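Long-range contacts in cupin type-2 domain-containing protein (Klebsiella pneumoniae subsp. pneumoniae MGH 78578, PDB 3H8U), which is of unknown function but, as a small dimeric cupin with a double-stranded beta-helix, probably binds a metal ion: residues 19-24 with 43-48; 66-71 with 103-108. All blocks are in the same frame, centred on the assembly; numbering follows the deposited sequence.

Contact 1 (19-24 with 43-48); sequences EYVRPS and VWHAHP
Pro23 sets its CA and CB over one face of the His45 imidazole: CB of Pro23 stands 4.0 Å from the centroid of the His45 ring, 21° off its normal, a CH-pi contact displaced toward the rim. A proline suits the spot, since its compact, conformationally restricted ring lays C-H groups on the imidazole without adding a backbone N-H that would need a partner. Val21 sends its two methyls to different residues. CG1, anti to the backbone N (chi1 164°), approaches the His45 ring obliquely, 3.6 Å from CD2 of His45, while CG2 meets CG1 of Val43 at 3.7 Å, the two valine side chains crossing at about a right angle. CB of Tyr20 adds an apolar touch on CG2 of Val43. Beyond the strand end, the ring of His47 presents its edge to the carbonyl of Ser24, with 3.4 Å between CD2 of His47 and O of Ser24.

The 19-24 segment, following helix 17-20, lies against strand 40-46 in one sheet of the cupin double-stranded beta-helix, where Val21 also touches Ile108 of strand 107-114. The two backbones run in roughly the same direction, 29° apart, yet too far apart to pair as strands. NH1 of Arg22 bonds O of both Glu19 and Val21, with a longer bond from NH2 to O of Glu19, bracing the turn. Apolar carbons thus cover Val43 and His45, while bound water links N of Arg22 to O of Val43 and N of Ser24 to ND1 of His45, holding the segment as a cover rather than another strand.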
loop_
_atom_site.group_PDB
_atom_site.type_symbol
_atom_site.label_atom_id
_atom_site.label_comp_id
_atom_site.label_asym_id
_atom_site.label_seq_id
_atom_site.Cartn_x
_atom_site.Cartn_y
_atom_site.Cartn_z
ATOM N N GLU A 19 -10.016 10.902 2.952
ATOM C CA GLU A 19 -10.786 10.966 4.190
ATOM C C GLU A 19 -9.935 10.804 5.429
ATOM O O GLU A 19 -10.374 11.221 6.476
ATOM C CB GLU A 19 -11.891 9.926 4.209
ATOM C CG GLU A 19 -12.950 10.265 3.223
ATOM C CD GLU A 19 -14.176 9.398 3.341
ATOM O OE1 GLU A 19 -14.185 8.478 4.184
ATOM O OE2 GLU A 19 -15.142 9.731 2.617
ATOM N N TYR A 20 -8.726 10.272 5.280
ATOM C CA TYR A 20 -7.790 10.017 6.386
ATOM C C TYR A 20 -6.590 10.980 6.413
ATOM O O TYR A 20 -5.794 10.980 7.351
ATOM C CB TYR A 20 -7.307 8.565 6.310
ATOM C CG TYR A 20 -8.372 7.595 6.776
ATOM C CD1 TYR A 20 -9.405 7.204 5.909
ATOM C CD2 TYR A 20 -8.391 7.120 8.070
ATOM C CE1 TYR A 20 -10.415 6.370 6.328
ATOM C CE2 TYR A 20 -9.412 6.267 8.495
ATOM C CZ TYR A 20 -10.407 5.906 7.608
ATOM O OH TYR A 20 -11.382 5.043 7.988
ATOM N N VAL A 21 -6.432 11.767 5.369
ATOM C CA VAL A 21 -5.409 12.802 5.356
ATOM C C VAL A 21 -5.672 13.821 6.477
ATOM O O VAL A 21 -6.764 14.413 6.595
ATOM C CB VAL A 21 -5.279 13.455 3.921
ATOM C CG1 VAL A 21 -4.552 14.738 3.977
ATOM C CG2 VAL A 21 -4.544 12.523 2.962
ATOM N N ARG A 22 -4.644 14.042 7.294
ATOM C CA ARG A 22 -4.681 14.974 8.417
ATOM C C ARG A 22 -3.476 15.945 8.338
ATOM O O ARG A 22 -2.451 15.703 8.971
ATOM C CB ARG A 22 -4.642 14.189 9.736
ATOM C CG ARG A 22 -5.898 13.315 9.950
ATOM C CD ARG A 22 -7.162 14.149 10.134
ATOM N NE ARG A 22 -8.339 13.284 10.349
ATOM C CZ ARG A 22 -9.085 12.768 9.373
ATOM N NH1 ARG A 22 -8.878 13.091 8.106
ATOM N NH2 ARG A 22 -10.090 11.956 9.669
ATOM N N PRO A 23 -3.590 17.006 7.517
ATOM C CA PRO A 23 -2.497 17.973 7.370
ATOM C C PRO A 23 -2.270 18.628 8.699
ATOM O O PRO A 23 -3.240 18.881 9.442
ATOM C CB PRO A 23 -3.039 19.001 6.364
ATOM C CG PRO A 23 -4.169 18.307 5.683
ATOM C CD PRO A 23 -4.754 17.366 6.695
ATOM N N SER A 24 -1.010 18.892 9.026
ATOM C CA SER A 24 -0.695 19.622 10.245
ATOM C C SER A 24 0.519 20.512 10.063
ATOM O O SER A 24 1.461 20.124 9.416
ATOM C CB SER A 24 -0.445 18.661 11.384
ATOM O OG SER A 24 -0.152 19.394 12.569
ATOM N N VAL A 43 -2.089 6.606 6.872
ATOM C CA VAL A 43 -1.973 7.648 5.847
ATOM C C VAL A 43 -1.152 8.789 6.457
ATOM O O VAL A 43 -1.536 9.370 7.493
ATOM C CB VAL A 43 -3.354 8.135 5.381
ATOM C CG1 VAL A 43 -3.224 9.443 4.603
ATOM C CG2 VAL A 43 -4.018 7.060 4.534
ATOM N N TRP A 44 -0.023 9.083 5.814
ATOM C CA TRP A 44 0.837 10.158 6.183
ATOM C C TRP A 44 0.751 11.320 5.175
ATOM O O TRP A 44 0.632 11.100 3.980
ATOM C CB TRP A 44 2.280 9.676 6.233
ATOM C CG TRP A 44 2.579 8.773 7.361
ATOM C CD1 TRP A 44 2.679 7.416 7.303
ATOM C CD2 TRP A 44 2.820 9.142 8.716
ATOM N NE1 TRP A 44 2.983 6.916 8.533
ATOM C CE2 TRP A 44 3.081 7.948 9.428
ATOM C CE3 TRP A 44 2.855 10.349 9.395
ATOM C CZ2 TRP A 44 3.377 7.941 10.790
ATOM C CZ3 TRP A 44 3.142 10.347 10.768
ATOM C CH2 TRP A 44 3.405 9.153 11.441
ATOM N N HIS A 45 0.851 12.528 5.710
ATOM C CA HIS A 45 0.833 13.767 4.924
ATOM C C HIS A 45 1.939 14.679 5.448
ATOM O O HIS A 45 2.045 14.907 6.639
ATOM C CB HIS A 45 -0.541 14.446 5.055
ATOM C CG HIS A 45 -0.629 15.807 4.417
ATOM N ND1 HIS A 45 0.025 16.923 4.905
ATOM C CD2 HIS A 45 -1.324 16.225 3.332
ATOM C CE1 HIS A 45 -0.272 17.966 4.146
ATOM N NE2 HIS A 45 -1.048 17.557 3.160
ATOM N N ALA A 46 2.758 15.201 4.542
ATOM C CA ALA A 46 3.746 16.211 4.886
ATOM C C ALA A 46 3.664 17.388 3.924
ATOM O O ALA A 46 3.628 17.220 2.711
ATOM C CB ALA A 46 5.174 15.616 4.895
ATOM N N HIS A 47 3.638 18.577 4.496
ATOM C CA HIS A 47 3.803 19.813 3.746
ATOM C C HIS A 47 5.263 19.938 3.309
ATOM O O HIS A 47 6.164 19.349 3.935
ATOM C CB HIS A 47 3.477 21.033 4.617
ATOM C CG HIS A 47 2.031 21.183 4.956
ATOM N ND1 HIS A 47 1.051 21.416 4.003
ATOM C CD2 HIS A 47 1.398 21.201 6.157
ATOM C CE1 HIS A 47 -0.125 21.519 4.605
ATOM N NE2 HIS A 47 0.064 21.402 5.910
ATOM N N PRO A 48 5.515 20.751 2.267
ATOM C CA PRO A 48 6.891 21.054 1.900
ATOM C C PRO A 48 7.786 21.425 3.085
ATOM O O PRO A 48 7.431 22.289 3.892
ATOM C CB PRO A 48 6.729 22.245 0.951
ATOM C CG PRO A 48 5.474 21.916 0.249
ATOM C CD PRO A 48 4.574 21.419 1.357
HETATM O O HOH W 1 -2.372 12.245 7.289
HETATM O O HOH W 2 0.194 15.620 9.045
HETATM O O HOH W 3 1.030 17.846 7.368
#

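Contact 2 (66-71 with 103-108); sequences VISGEA and GPEPFI
Phe107 and Ala71 meet face-on: the methyl CB of Ala71 sits over the centre of the phenyl ring, 3.5 Å from its centroid and 10° off the normal, a close CH-pi contact that a small residue makes possible. With CG anti to the backbone N (chi1 172°), the ring turns its edge to C of Gly69 and its face to the Ala71 methyl, and its CE1 reaches CG1 of Val66 at 3.7 Å, where the two side chains cross at about a right angle. Ser68 and Ile108, an antiparallel hydrogen-bonded pair, direct their side chains to the other face of the sheet, CB to CB 4.1 Å apart.

The backbone makes a classic beta bulge, Ile67 and Ser68 both facing Ile108, whose O accepts hydrogen bonds from N of Ile67 (2.7 Å) and N of Ser68 (3.1 Å). The hydroxyl of Ser68 donates to O of Pro106, OG to O 2.7 Å, extending the grip past the last paired residue. Gly69, at positive phi, passes so close to Pro106 O that a side chain would clash, which explains the glycine. A water joins N of Gly69 to OE1 of Glu105; another accepts from N of Glu70 and probably donates to O of Glu105.

Strand 107-114 lies between strands 61-68 and 40-46, while the Phe107 ring reaches across to Leu83 of strand 80-84 and Ala99 of strand 97-101 in the second sheet.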
loop_
_atom_site.group_PDB
_atom_site.type_symbol
_atom_site.label_atom_id
_atom_site.label_comp_id
_atom_site.label_asym_id
_atom_site.label_seq_id
_atom_site.Cartn_x
_atom_site.Cartn_y
_atom_site.Cartn_z
ATOM N N VAL A 66 3.431 5.846 -2.489
ATOM C CA VAL A 66 3.290 7.276 -2.593
ATOM C C VAL A 66 2.100 7.657 -3.502
ATOM O O VAL A 66 2.052 7.287 -4.700
ATOM C CB VAL A 66 4.615 7.945 -3.060
ATOM C CG1 VAL A 66 4.435 9.434 -3.044
ATOM C CG2 VAL A 66 5.801 7.545 -2.140
ATOM N N ILE A 67 1.151 8.381 -2.910
ATOM C CA ILE A 67 -0.070 8.888 -3.576
ATOM C C ILE A 67 0.169 10.207 -4.298
ATOM O O ILE A 67 -0.298 10.419 -5.422
ATOM C CB ILE A 67 -1.223 9.133 -2.525
ATOM C CG1 ILE A 67 -1.541 7.854 -1.722
ATOM C CG2 ILE A 67 -2.471 9.620 -3.182
ATOM C CD1 ILE A 67 -1.861 6.672 -2.618
ATOM N N SER A 68 0.890 11.112 -3.643
ATOM C CA SER A 68 1.054 12.451 -4.119
ATOM C C SER A 68 2.418 12.982 -3.748
ATOM O O SER A 68 2.933 12.666 -2.675
ATOM C CB SER A 68 -0.089 13.296 -3.512
ATOM O OG SER A 68 0.258 14.637 -3.391
ATOM N N GLY A 69 3.025 13.744 -4.660
ATOM C CA GLY A 69 4.187 14.573 -4.329
ATOM C C GLY A 69 5.517 13.868 -4.427
ATOM O O GLY A 69 5.615 12.747 -4.927
ATOM N N GLU A 70 6.541 14.556 -3.934
ATOM C CA GLU A 70 7.917 14.115 -4.030
ATOM C C GLU A 70 8.591 14.292 -2.651
ATOM O O GLU A 70 8.250 15.228 -1.908
ATOM C CB GLU A 70 8.640 14.944 -5.086
ATOM C CG GLU A 70 8.170 14.719 -6.536
ATOM C CD GLU A 70 9.083 15.349 -7.579
ATOM O OE1 GLU A 70 10.272 15.609 -7.294
ATOM O OE2 GLU A 70 8.611 15.564 -8.709
ATOM N N ALA A 71 9.553 13.427 -2.328
ATOM C CA ALA A 71 10.286 13.514 -1.078
ATOM C C ALA A 71 11.704 13.000 -1.239
ATOM O O ALA A 71 12.007 12.255 -2.173
ATOM C CB ALA A 71 9.584 12.727 0.023
ATOM N N GLY A 103 9.014 18.999 -2.176
ATOM C CA GLY A 103 8.073 19.922 -2.799
ATOM C C GLY A 103 7.969 19.765 -4.308
ATOM O O GLY A 103 8.798 19.054 -4.904
ATOM N N PRO A 104 7.042 20.505 -4.935
ATOM C CA PRO A 104 6.143 21.486 -4.300
ATOM C C PRO A 104 4.858 20.964 -3.690
ATOM O O PRO A 104 4.271 21.653 -2.856
ATOM C CB PRO A 104 5.803 22.431 -5.443
ATOM C CG PRO A 104 6.006 21.669 -6.667
ATOM C CD PRO A 104 6.966 20.581 -6.407
ATOM N N GLU A 105 4.397 19.795 -4.124
ATOM C CA GLU A 105 3.080 19.335 -3.756
ATOM C C GLU A 105 3.097 18.749 -2.348
ATOM O O GLU A 105 4.166 18.375 -1.856
ATOM C CB GLU A 105 2.605 18.277 -4.749
ATOM C CG GLU A 105 2.413 18.830 -6.138
ATOM C CD GLU A 105 1.759 17.859 -7.100
ATOM O OE1 GLU A 105 1.165 16.847 -6.676
ATOM O OE2 GLU A 105 1.812 18.150 -8.308
ATOM N N PRO A 106 1.899 18.634 -1.716
ATOM C CA PRO A 106 1.842 17.802 -0.522
ATOM C C PRO A 106 2.412 16.416 -0.808
ATOM O O PRO A 106 2.196 15.841 -1.902
ATOM C CB PRO A 106 0.343 17.708 -0.196
ATOM C CG PRO A 106 -0.355 18.224 -1.446
ATOM C CD PRO A 106 0.582 19.195 -2.062
ATOM N N PHE A 107 3.101 15.858 0.177
ATOM C CA PHE A 107 3.629 14.503 0.046
ATOM C C PHE A 107 2.718 13.577 0.845
ATOM O O PHE A 107 2.595 13.736 2.059
ATOM C CB PHE A 107 5.069 14.485 0.561
ATOM C CG PHE A 107 5.685 13.115 0.657
ATOM C CD1 PHE A 107 5.779 12.298 -0.460
ATOM C CD2 PHE A 107 6.233 12.665 1.852
ATOM C CE1 PHE A 107 6.389 11.029 -0.384
ATOM C CE2 PHE A 107 6.860 11.385 1.921
ATOM C CZ PHE A 107 6.911 10.577 0.798
ATOM N N ILE A 108 2.023 12.668 0.147
ATOM C CA ILE A 108 1.055 11.801 0.794
ATOM C C ILE A 108 1.347 10.352 0.426
ATOM O O ILE A 108 1.486 10.007 -0.755
ATOM C CB ILE A 108 -0.408 12.208 0.401
ATOM C CG1 ILE A 108 -0.709 13.642 0.819
ATOM C CG2 ILE A 108 -1.431 11.261 1.031
ATOM C CD1 ILE A 108 -2.004 14.199 0.292
HETATM O O HOH W 4 1.976 14.257 -7.249
HETATM O O HOH W 5 6.223 17.164 -3.000
HETATM O O HOH W 6 11.103 17.545 -4.896
#

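In the fold
Contacts 1 and 2 lie about 10 Å apart, centre to centre, and meet through one sheet, in which strands 40-46 and 107-114 are neighbours. The junction has a probable hydrogen bond from N of Ala46 to O of Phe107 at 2.9 Å, and NE2 of His45 packs 3.6 Å from CB of Pro106. His45 therefore has Pro23 of contact 1 and Pro106 of contact 2 as neighbours. Contact 1 adds an outer layer to this sheet; contact 2 pairs its strands and reaches the opposing sheet of the cupin barrel. Both contacts approach the second subunit, Val43 packing on its Ile88 and Ile67 on its Thr65.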